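Local coordinates for protein importin subunit beta-1 (Saccharomyces cerevisiae, PDB 5OWU) that carries proteins into the nucleus in partnership with importin alpha, the adaptor that recognises classical nuclear localization signals in the cargo, at residues T64-L69 / A115-A120; N316-S321 / Q360-H365; G804-I809 / R849-Q854. All blocks are in the same frame, centred on the assembly; numbering follows the deposited sequence.

Contact 1: T64-L69 / A115-A120; sequences TLKNEL and AAQLIA
Lys66 lies across Gln117, its CD 3.6 Å from Gln117 CB, and this pair forms the polar side of a seam whose inner part is leucine on leucine. Farther along the lysine chain, CE comes 3.6 Å from Gln117 OE1, yet NZ stops short of a direct bond to that oxygen, and water does the joining. One water gives a hydrogen bond to Gln117 OE1 at 2.7 Å and a second does the same at 2.8 Å; each also takes a weak bond from Lys66 NZ. The kinks at chi3 (81°) and chi4 (94°) turn the end of the lysine back toward its own neighbour, where NZ donates to Asn67 OD1 at 3.0 Å. That bond holds the ammonium group between its neighbour and the two waters. Beside this polar pair, Leu118 supplies one methyl: CD1 rests 3.8 Å from Leu65 CG and 3.9 Å from Leu69 CD1. Leu118 carries CG trans to its backbone N (chi1 177°), which helps its end come nearer the other helix. With an alanine here in place of Lys66, the flank of Gln117 CB would probably lose its cover, and Asn67 OD1 and both waters would be left without the lysine nitrogen. In the fold, helix 55-67 of HEAT 2 ends against helix 109-126 of HEAT 3, so the contact joins successive repeats. Leu65 also touches Phe37 and Ala41 on helix 37-48, and Leu69 reaches farther along helix 109-126 to Ile122 and Ile125. Beyond Gln117, Tyr161 brings in helix 149-165.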
loop_
_atom_site.group_PDB
_atom_site.type_symbol
_atom_site.label_atom_id
_atom_site.label_comp_id
_atom_site.label_asym_id
_atom_site.label_seq_id
_atom_site.Cartn_x
_atom_site.Cartn_y
_atom_site.Cartn_z
ATOM N N THR A 64 8.291 25.815 -12.840
ATOM C CA THR A 64 9.102 26.187 -11.683
ATOM C C THR A 64 8.325 27.122 -10.765
ATOM O O THR A 64 8.281 26.924 -9.537
ATOM C CB THR A 64 10.412 26.843 -12.136
ATOM O OG1 THR A 64 11.104 25.977 -13.043
ATOM C CG2 THR A 64 11.320 27.122 -10.937
ATOM N N LEU A 65 7.667 28.131 -11.341
ATOM C CA LEU A 65 6.818 28.966 -10.498
ATOM C C LEU A 65 5.728 28.133 -9.822
ATOM O O LEU A 65 5.481 28.281 -8.617
ATOM C CB LEU A 65 6.220 30.103 -11.316
ATOM C CG LEU A 65 5.317 31.049 -10.527
ATOM C CD1 LEU A 65 5.996 31.600 -9.251
ATOM C CD2 LEU A 65 4.882 32.174 -11.430
ATOM N N LYS A 66 5.093 27.218 -10.565
ATOM C CA LYS A 66 4.071 26.358 -9.964
ATOM C C LYS A 66 4.628 25.613 -8.767
ATOM O O LYS A 66 3.965 25.498 -7.729
ATOM C CB LYS A 66 3.532 25.353 -10.988
ATOM C CG LYS A 66 2.685 24.210 -10.383
ATOM C CD LYS A 66 2.525 23.070 -11.346
ATOM C CE LYS A 66 3.755 22.174 -11.343
ATOM N NZ LYS A 66 3.603 21.015 -10.409
ATOM N N ASN A 67 5.835 25.078 -8.903
ATOM C CA ASN A 67 6.453 24.338 -7.816
ATOM C C ASN A 67 6.899 25.237 -6.674
ATOM O O ASN A 67 7.270 24.714 -5.621
ATOM C CB ASN A 67 7.639 23.536 -8.342
ATOM C CG ASN A 67 7.206 22.323 -9.146
ATOM O OD1 ASN A 67 6.113 21.780 -8.939
ATOM N ND2 ASN A 67 8.058 21.892 -10.064
ATOM N N GLU A 68 6.877 26.558 -6.846
ATOM C CA GLU A 68 7.046 27.464 -5.711
ATOM C C GLU A 68 5.716 27.919 -5.111
ATOM O O GLU A 68 5.705 28.790 -4.235
ATOM C CB GLU A 68 7.865 28.688 -6.128
ATOM C CG GLU A 68 9.284 28.367 -6.576
ATOM C CD GLU A 68 10.108 27.699 -5.489
ATOM O OE1 GLU A 68 9.925 28.050 -4.308
ATOM O OE2 GLU A 68 10.925 26.814 -5.812
ATOM N N LEU A 69 4.601 27.354 -5.561
ATOM C CA LEU A 69 3.280 27.777 -5.121
ATOM C C LEU A 69 2.468 26.665 -4.479
ATOM O O LEU A 69 1.635 26.949 -3.613
ATOM C CB LEU A 69 2.489 28.356 -6.308
ATOM C CG LEU A 69 2.989 29.687 -6.867
ATOM C CD1 LEU A 69 2.214 30.078 -8.116
ATOM C CD2 LEU A 69 2.899 30.786 -5.824
ATOM N N ALA A 115 0.430 26.313 -18.419
ATOM C CA ALA A 115 -0.368 27.422 -17.919
ATOM C C ALA A 115 -1.513 26.922 -17.048
ATOM O O ALA A 115 -1.836 27.534 -16.024
ATOM C CB ALA A 115 -0.897 28.239 -19.095
ATOM N N ALA A 116 -2.136 25.807 -17.435
ATOM C CA ALA A 116 -3.229 25.253 -16.647
ATOM C C ALA A 116 -2.747 24.830 -15.267
ATOM O O ALA A 116 -3.442 25.041 -14.266
ATOM C CB ALA A 116 -3.857 24.065 -17.379
ATOM N N GLN A 117 -1.561 24.222 -15.192
ATOM C CA GLN A 117 -1.022 23.843 -13.889
ATOM C C GLN A 117 -0.709 25.071 -13.033
ATOM O O GLN A 117 -0.946 25.066 -11.814
ATOM C CB GLN A 117 0.223 22.983 -14.075
ATOM C CG GLN A 117 -0.023 21.677 -14.795
ATOM C CD GLN A 117 1.184 20.758 -14.759
ATOM O OE1 GLN A 117 1.671 20.394 -13.691
ATOM N NE2 GLN A 117 1.667 20.376 -15.931
ATOM N N LEU A 118 -0.182 26.134 -13.653
ATOM C CA LEU A 118 0.118 27.359 -12.909
ATOM C C LEU A 118 -1.155 28.021 -12.396
ATOM O O LEU A 118 -1.242 28.418 -11.223
ATOM C CB LEU A 118 0.905 28.327 -13.804
ATOM C CG LEU A 118 1.245 29.701 -13.212
ATOM C CD1 LEU A 118 2.107 29.536 -11.995
ATOM C CD2 LEU A 118 1.939 30.568 -14.233
ATOM N N ILE A 119 -2.151 28.162 -13.276
ATOM C CA ILE A 119 -3.448 28.688 -12.872
ATOM C C ILE A 119 -4.001 27.874 -11.715
ATOM O O ILE A 119 -4.501 28.428 -10.732
ATOM C CB ILE A 119 -4.418 28.701 -14.068
ATOM C CG1 ILE A 119 -3.997 29.776 -15.070
ATOM C CG2 ILE A 119 -5.857 28.929 -13.604
ATOM C CD1 ILE A 119 -4.651 29.638 -16.426
ATOM N N ALA A 120 -3.903 26.545 -11.805
ATOM C CA ALA A 120 -4.405 25.691 -10.736
ATOM C C ALA A 120 -3.724 26.004 -9.410
ATOM O O ALA A 120 -4.384 26.059 -8.368
ATOM C CB ALA A 120 -4.209 24.217 -11.095
HETATM O O HOH W 1 4.159 19.577 -13.117
HETATM O O HOH W 2 0.432 20.511 -11.238
#

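Contact 2: N316-S321 / Q360-H365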
loop_
_atom_site.group_PDB
_atom_site.type_symbol
_atom_site.label_atom_id
_atom_site.label_comp_id
_atom_site.label_asym_id
_atom_site.label_seq_id
_atom_site.Cartn_x
_atom_site.Cartn_y
_atom_site.Cartn_z
ATOM N N ASN A 316 -26.788 -3.678 0.037
ATOM C CA ASN A 316 -26.715 -5.063 -0.418
ATOM C C ASN A 316 -26.946 -5.166 -1.923
ATOM O O ASN A 316 -27.676 -6.039 -2.399
ATOM C CB ASN A 316 -27.712 -5.940 0.347
ATOM C CG ASN A 316 -27.394 -6.028 1.829
ATOM O OD1 ASN A 316 -26.262 -6.318 2.212
ATOM N ND2 ASN A 316 -28.385 -5.761 2.669
ATOM N N PHE A 317 -26.320 -4.261 -2.677
ATOM C CA PHE A 317 -26.416 -4.294 -4.136
ATOM C C PHE A 317 -25.919 -5.621 -4.697
ATOM O O PHE A 317 -26.566 -6.231 -5.557
ATOM C CB PHE A 317 -25.601 -3.146 -4.741
ATOM C CG PHE A 317 -26.152 -1.772 -4.450
ATOM C CD1 PHE A 317 -27.504 -1.501 -4.608
ATOM C CD2 PHE A 317 -25.310 -0.749 -4.038
ATOM C CE1 PHE A 317 -28.004 -0.236 -4.348
ATOM C CE2 PHE A 317 -25.806 0.518 -3.774
ATOM C CZ PHE A 317 -27.157 0.773 -3.932
ATOM N N ALA A 318 -24.739 -6.060 -4.254
ATOM C CA ALA A 318 -24.141 -7.274 -4.794
ATOM C C ALA A 318 -24.995 -8.490 -4.465
ATOM O O ALA A 318 -25.328 -9.287 -5.349
ATOM C CB ALA A 318 -22.722 -7.446 -4.250
ATOM N N LEU A 319 -25.374 -8.634 -3.194
ATOM C CA LEU A 319 -26.168 -9.786 -2.775
ATOM C C LEU A 319 -27.417 -9.935 -3.637
ATOM O O LEU A 319 -27.681 -11.007 -4.189
ATOM C CB LEU A 319 -26.542 -9.643 -1.299
ATOM C CG LEU A 319 -27.264 -10.831 -0.664
ATOM C CD1 LEU A 319 -26.352 -12.030 -0.613
ATOM C CD2 LEU A 319 -27.759 -10.489 0.731
ATOM N N SER A 320 -28.181 -8.849 -3.787
ATOM C CA SER A 320 -29.433 -8.902 -4.535
ATOM C C SER A 320 -29.211 -9.228 -6.005
ATOM O O SER A 320 -30.097 -9.797 -6.649
ATOM C CB SER A 320 -30.160 -7.563 -4.425
ATOM O OG SER A 320 -30.365 -7.187 -3.073
ATOM N N SER A 321 -28.059 -8.857 -6.560
ATOM C CA SER A 321 -27.817 -8.946 -7.995
ATOM C C SER A 321 -27.077 -10.211 -8.417
ATOM O O SER A 321 -26.844 -10.397 -9.617
ATOM C CB SER A 321 -27.013 -7.729 -8.456
ATOM O OG SER A 321 -27.600 -6.526 -7.998
ATOM N N GLN A 360 -16.550 -13.148 -1.012
ATOM C CA GLN A 360 -16.255 -12.619 0.318
ATOM C C GLN A 360 -17.422 -11.799 0.852
ATOM O O GLN A 360 -17.740 -11.855 2.045
ATOM C CB GLN A 360 -14.980 -11.768 0.271
ATOM C CG GLN A 360 -13.724 -12.570 -0.003
ATOM C CD GLN A 360 -12.525 -11.699 -0.327
ATOM O OE1 GLN A 360 -12.636 -10.711 -1.053
ATOM N NE2 GLN A 360 -11.367 -12.067 0.208
ATOM N N ASN A 361 -18.076 -11.038 -0.020
ATOM C CA ASN A 361 -19.137 -10.136 0.407
ATOM C C ASN A 361 -20.442 -10.875 0.671
ATOM O O ASN A 361 -21.214 -10.467 1.546
ATOM C CB ASN A 361 -19.337 -9.063 -0.664
ATOM C CG ASN A 361 -20.357 -8.014 -0.275
ATOM O OD1 ASN A 361 -20.658 -7.818 0.899
ATOM N ND2 ASN A 361 -20.883 -7.319 -1.275
ATOM N N CYS A 362 -20.691 -11.968 -0.047
ATOM C CA CYS A 362 -22.013 -12.577 -0.110
ATOM C C CYS A 362 -22.054 -14.028 0.351
ATOM O O CYS A 362 -23.141 -14.615 0.386
ATOM C CB CYS A 362 -22.556 -12.493 -1.544
ATOM S SG CYS A 362 -22.630 -10.802 -2.172
ATOM N N GLY A 363 -20.916 -14.631 0.673
ATOM C CA GLY A 363 -20.928 -15.944 1.297
ATOM C C GLY A 363 -21.669 -16.986 0.477
ATOM O O GLY A 363 -21.498 -17.090 -0.743
ATOM N N ASN A 364 -22.506 -17.771 1.164
ATOM C CA ASN A 364 -23.192 -18.898 0.536
ATOM C C ASN A 364 -24.015 -18.496 -0.685
ATOM O O ASN A 364 -24.302 -19.348 -1.529
ATOM C CB ASN A 364 -24.109 -19.588 1.556
ATOM C CG ASN A 364 -23.343 -20.283 2.664
ATOM O OD1 ASN A 364 -22.128 -20.463 2.578
ATOM N ND2 ASN A 364 -24.056 -20.685 3.715
ATOM N N HIS A 365 -24.415 -17.233 -0.812
ATOM C CA HIS A 365 -25.231 -16.865 -1.963
ATOM C C HIS A 365 -24.477 -17.002 -3.284
ATOM O O HIS A 365 -25.116 -17.030 -4.339
ATOM C CB HIS A 365 -25.753 -15.434 -1.820
ATOM C CG HIS A 365 -26.858 -15.289 -0.824
ATOM N ND1 HIS A 365 -26.636 -15.226 0.536
ATOM C CD2 HIS A 365 -28.198 -15.189 -0.992
ATOM C CE1 HIS A 365 -27.792 -15.096 1.162
ATOM N NE2 HIS A 365 -28.755 -15.070 0.258
#
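Leu319 swings its CG trans to the backbone N (chi1 -174°), bringing the CD1 methyl toward His365, whose ring, at chi2 80°, turns one face to that methyl. Leu319 belongs to HEAT 8, a helical hairpin in which the start of helix 317-332 meets the end of helix 347-362; His365 follows just after it. Leu319 CD1 sits over one face of the imidazole, 3.5 Å from the ring centroid and 19° off the normal, a CH-pi contact shifted toward the rim. The same methyl also packs on Cys362 CB at 3.9 Å, so a single branch of the leucine bridges the last turn of the helix and the 3-10 turn after it. Between them Gly363 leaves helical geometry with a positive phi, which glycine takes easily, and the chain turns there, bringing His365 beside Leu319. Deeper in, Cys362 SG lies 3.9 Å from Ala318 CB, so sulfur and methyl make an apolar join between the helices. Asn361 has its polar business with Glu297 of helix 280-306: ND2 donates to OE1, while OE2 of the same glutamate accepts from Phe317 N. That one carboxylate therefore ties both helices of the hairpin to the preceding helix. On its way to Glu297, Asn361 ND2 passes 3.5 Å from the methyl Ala318 CB, a packing contact only.

Contact 3: G804-I809 / R849-Q854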
loop_
_atom_site.group_PDB
_atom_site.type_symbol
_atom_site.label_atom_id
_atom_site.label_comp_id
_atom_site.label_asym_id
_atom_site.label_seq_id
_atom_site.Cartn_x
_atom_site.Cartn_y
_atom_site.Cartn_z
ATOM N N GLY A 804 0.449 -2.682 28.489
ATOM C CA GLY A 804 1.546 -3.119 29.339
ATOM C C GLY A 804 2.325 -1.959 29.934
ATOM O O GLY A 804 2.676 -1.975 31.115
ATOM N N LEU A 805 2.612 -0.937 29.122
ATOM C CA LEU A 805 3.258 0.263 29.642
ATOM C C LEU A 805 2.432 0.893 30.749
ATOM O O LEU A 805 2.977 1.332 31.773
ATOM C CB LEU A 805 3.477 1.284 28.525
ATOM C CG LEU A 805 4.684 1.102 27.611
ATOM C CD1 LEU A 805 4.581 2.070 26.444
ATOM C CD2 LEU A 805 5.983 1.320 28.382
ATOM N N ILE A 806 1.111 0.973 30.556
ATOM C CA ILE A 806 0.263 1.555 31.600
ATOM C C ILE A 806 0.495 0.822 32.917
ATOM O O ILE A 806 0.732 1.436 33.974
ATOM C CB ILE A 806 -1.217 1.519 31.175
ATOM C CG1 ILE A 806 -1.421 2.338 29.895
ATOM C CG2 ILE A 806 -2.105 2.067 32.292
ATOM C CD1 ILE A 806 -2.847 2.285 29.332
ATOM N N GLY A 807 0.490 -0.511 32.857
ATOM C CA GLY A 807 0.640 -1.297 34.074
ATOM C C GLY A 807 2.021 -1.187 34.701
ATOM O O GLY A 807 2.148 -0.933 35.904
ATOM N N ASP A 808 3.072 -1.395 33.903
ATOM C CA ASP A 808 4.433 -1.409 34.439
ATOM C C ASP A 808 4.816 -0.049 35.011
ATOM O O ASP A 808 5.381 0.044 36.110
ATOM C CB ASP A 808 5.426 -1.817 33.352
ATOM C CG ASP A 808 5.144 -3.199 32.779
ATOM O OD1 ASP A 808 4.376 -3.967 33.398
ATOM O OD2 ASP A 808 5.705 -3.519 31.707
ATOM N N ILE A 809 4.527 1.024 34.273
ATOM C CA ILE A 809 4.816 2.349 34.807
ATOM C C ILE A 809 4.067 2.552 36.113
ATOM O O ILE A 809 4.640 3.031 37.103
ATOM C CB ILE A 809 4.482 3.438 33.771
ATOM C CG1 ILE A 809 5.440 3.323 32.581
ATOM C CG2 ILE A 809 4.580 4.829 34.404
ATOM C CD1 ILE A 809 5.106 4.224 31.407
ATOM N N ARG A 849 -5.582 -6.910 32.041
ATOM C CA ARG A 849 -5.980 -7.163 33.422
ATOM C C ARG A 849 -4.942 -6.609 34.389
ATOM O O ARG A 849 -5.283 -5.896 35.340
ATOM C CB ARG A 849 -6.186 -8.665 33.640
ATOM C CG ARG A 849 -6.379 -9.105 35.092
ATOM C CD ARG A 849 -7.681 -8.592 35.691
ATOM N NE ARG A 849 -8.129 -9.438 36.797
ATOM C CZ ARG A 849 -9.283 -9.291 37.443
ATOM N NH1 ARG A 849 -10.127 -8.325 37.103
ATOM N NH2 ARG A 849 -9.598 -10.118 38.433
ATOM N N TRP A 850 -3.663 -6.927 34.159
ATOM C CA TRP A 850 -2.593 -6.358 34.976
ATOM C C TRP A 850 -2.693 -4.834 35.020
ATOM O O TRP A 850 -2.632 -4.216 36.095
ATOM C CB TRP A 850 -1.242 -6.825 34.424
ATOM C CG TRP A 850 -0.039 -5.998 34.809
ATOM C CD1 TRP A 850 0.696 -5.194 33.982
ATOM C CD2 TRP A 850 0.578 -5.912 36.101
ATOM N NE1 TRP A 850 1.726 -4.607 34.681
ATOM C CE2 TRP A 850 1.676 -5.031 35.982
ATOM C CE3 TRP A 850 0.309 -6.490 37.346
ATOM C CZ2 TRP A 850 2.500 -4.713 37.063
ATOM C CZ3 TRP A 850 1.130 -6.173 38.417
ATOM C CH2 TRP A 850 2.211 -5.292 38.268
ATOM N N ALA A 851 -2.890 -4.213 33.855
ATOM C CA ALA A 851 -2.999 -2.759 33.786
ATOM C C ALA A 851 -4.193 -2.248 34.581
ATOM O O ALA A 851 -4.123 -1.180 35.200
ATOM C CB ALA A 851 -3.111 -2.313 32.330
ATOM N N ARG A 852 -5.307 -2.983 34.557
ATOM C CA ARG A 852 -6.496 -2.569 35.297
ATOM C C ARG A 852 -6.250 -2.636 36.798
ATOM O O ARG A 852 -6.584 -1.701 37.539
ATOM C CB ARG A 852 -7.685 -3.451 34.901
ATOM C CG ARG A 852 -9.004 -3.073 35.553
ATOM C CD ARG A 852 -9.349 -1.621 35.293
ATOM N NE ARG A 852 -10.739 -1.318 35.610
ATOM C CZ ARG A 852 -11.254 -0.093 35.599
ATOM N NH1 ARG A 852 -10.491 0.948 35.293
ATOM N NH2 ARG A 852 -12.531 0.094 35.897
ATOM N N GLU A 853 -5.659 -3.738 37.264
ATOM C CA GLU A 853 -5.276 -3.839 38.669
ATOM C C GLU A 853 -4.427 -2.643 39.083
ATOM O O GLU A 853 -4.734 -1.954 40.066
ATOM C CB GLU A 853 -4.514 -5.142 38.910
ATOM C CG GLU A 853 -5.303 -6.399 38.583
ATOM C CD GLU A 853 -4.430 -7.639 38.557
ATOM O OE1 GLU A 853 -3.321 -7.601 39.130
ATOM O OE2 GLU A 853 -4.852 -8.650 37.955
ATOM N N GLN A 854 -3.360 -2.367 38.328
ATOM C CA GLN A 854 -2.450 -1.299 38.735
ATOM C C GLN A 854 -3.120 0.069 38.661
ATOM O O GLN A 854 -2.888 0.924 39.522
ATOM C CB GLN A 854 -1.187 -1.335 37.879
ATOM C CG GLN A 854 -0.319 -2.546 38.147
ATOM C CD GLN A 854 0.102 -2.635 39.604
ATOM O OE1 GLN A 854 0.504 -1.640 40.207
ATOM N NE2 GLN A 854 -0.018 -3.823 40.181
#
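Trp850 reaches across to Gly807 and Asp808 with its indole, and its chain is worth following outward. From CB, directed toward the neighbouring helix, chi1 of 160° puts CG opposite the backbone N and lays the pyrrole part of the indole against the other helix. CD1 is the first ring atom to touch, 3.9 Å from Gly807 CA. NE1 comes next, 3.4 Å from Gly807 C, and gives its hydrogen to Asp808 OD1 at 3.0 Å. The bond is bent, 140° at the hydrogen, in part because the oxygen lies out of the indole plane; seen from the acceptor, NE1 arrives nearly along the C-O axis. CE2 passes the same carboxylate oxygen, and CZ2 lies near Gly807 O. On one ring face sits Gln854 CG, a turn later on the tryptophan's own helix, which also rests on Gly807 O at 3.7 Å. Such closeness depends on Gly807: a CB there would run into Trp850 CD1 and press on Ala851, whose CA is 3.9 Å from Gly807 CA. The axes of the two helical segments, from HEAT 18 and HEAT 19, come within 7.8 Å and cross at 40°. Ile806 lies loosely against Ala851 on the buried side, and Tyr830 of helix 825-836 touches that isoleucine. The chemistry is that of a glycine-permitted close approach whose partly exposed margin is fastened by an indole N-H to a carboxylate, a bond that probably fixes the rotation of the ring and offsets some of the aspartate's charge.

All three contacts lie in the HEAT-repeat solenoid, strung in series along the chain: contact 1 near the N-terminal end, contact 2 midway, contact 3 at the C-terminal end. None touches another. Centres are 47 Å apart for contacts 1 and 2, 44 Å for contacts 2 and 3, and 54 Å for contacts 1 and 3, so the two terminal contacts are little farther from each other than from the middle one, as expected of a curved superhelix. Contacts 1 and 3 join successive repeats, whereas contact 2 joins the two helices of one repeat, HEAT 8. Contact 2 also borders another protein chain, an aromatic side chain of which meets Phe317 edge-to-face.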